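Local coordinates for protein transcriptional regulator, putative (Vibrio cholerae O1 biovar eltor str. N16961, PDB 3BJN) that probably acts as a DNA-binding transcriptional regulator of the IclR family, this chain being its C-terminal domain, without the DNA-binding part, at residues V112-S115 and V121-I124. Residues are numbered along the deposited sequence; the frame is centred on the assembly and turned at random.
Sequences VSTS and VSGI
Strands 111-114 and 121-130 form a beta hairpin at one edge of the antiparallel sheet of the IclR C-terminal domain, a member of the GAF clan, and Ser113 faces Gly123 across it as the hydrogen-bonded pair. Ser113 N gives its hydrogen to Gly123 O at 2.9 Å, and Gly123 N returns one to Ser113 O at 2.9 Å. The second bond is the more bent at its acceptor, with the donor tilted 34° out of the carbonyl plane. Toward the turn, Ser115 N reaches Val121 O at 2.9 Å, extending the pairing past Thr114.

Val112, Thr114, Ser122 and Ile124 share one face. The side chains of Val112 and Ile124 run alongside each other from neighbouring strands: CG1 of Ile124 sits 4.1 Å from CG1 of Val112 and equally far from its CG2, so both valine branches meet that one methylene. Ile124 also packs on Val147, Ile154 and Ile155 of helix 144-163. Next along, Thr114 turns its methyl to Ser122, CG2 to OG 3.2 Å; chi1 of 55° tucks OG1 against the backbone and leaves CG2 on the side of Thr114 N, leaning toward the hydroxyl of Ser122. A water bridges Ser122 and Ser115 near the turn, 2.9 Å from Ser122 OG and 3.1 Å from Ser115 OG, which also bonds to Gly120 N.

On the opposite face Ser113 OG bonds to Ala68 N in helix 67-76, and its hydroxyl lies alongside Gly123, 3.6 Å from Gly123 N, where the partner has no side chain. The chemistry thus grades from apolar contact at Val112 and Ile124 to a water-linked polar end beside the turn, while backbone bonds tie the edge strand 111-114 to the sheet.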
# COMPACT_ATOMS: atom_id res chain seq x y z
N VAL A 112 7.14 2.57 -4.55
CA VAL A 112 7.26 3.92 -3.98
C VAL A 112 6.50 4.82 -4.91
O VAL A 112 6.58 4.66 -6.17
CB VAL A 112 8.74 4.39 -3.90
CG1 VAL A 112 8.84 5.80 -3.31
CG2 VAL A 112 9.58 3.42 -3.07
N SER A 113 5.75 5.77 -4.35
CA SER A 113 5.04 6.78 -5.16
C SER A 113 5.16 8.17 -4.50
O SER A 113 5.33 8.28 -3.29
CB SER A 113 3.57 6.43 -5.30
OG SER A 113 2.98 6.36 -4.00
N THR A 114 5.05 9.22 -5.31
CA THR A 114 5.11 10.59 -4.79
C THR A 114 4.03 11.46 -5.43
O THR A 114 3.98 11.58 -6.67
CB THR A 114 6.50 11.24 -5.06
OG1 THR A 114 6.79 11.19 -6.46
CG2 THR A 114 7.59 10.53 -4.28
N SER A 115 3.16 12.03 -4.59
CA SER A 115 2.18 13.01 -5.00
C SER A 115 1.17 12.50 -6.06
O SER A 115 0.64 13.31 -6.82
CB SER A 115 2.87 14.29 -5.50
OG SER A 115 3.58 14.94 -4.44
N VAL A 121 2.65 14.38 -0.52
CA VAL A 121 2.63 13.14 0.29
C VAL A 121 3.10 11.99 -0.58
O VAL A 121 2.71 11.90 -1.77
CB VAL A 121 1.20 12.83 0.83
CG1 VAL A 121 1.25 11.64 1.84
CG2 VAL A 121 0.59 14.04 1.52
N SER A 122 3.96 11.14 0.00
CA SER A 122 4.52 9.97 -0.70
C SER A 122 3.96 8.69 -0.08
O SER A 122 3.45 8.72 1.06
CB SER A 122 6.05 9.99 -0.59
OG SER A 122 6.58 11.12 -1.28
N GLY A 123 4.02 7.59 -0.83
CA GLY A 123 3.66 6.28 -0.32
C GLY A 123 4.77 5.27 -0.53
O GLY A 123 5.45 5.30 -1.55
N ILE A 124 4.94 4.37 0.45
CA ILE A 124 5.87 3.24 0.31
C ILE A 124 5.12 2.00 0.77
O ILE A 124 4.55 2.00 1.87
CB ILE A 124 7.19 3.44 1.13
CG1 ILE A 124 7.97 4.61 0.51
CG2 ILE A 124 8.02 2.16 1.09
CD1 ILE A 124 9.19 5.16 1.32
O HOH W 1 5.58 13.31 -2.81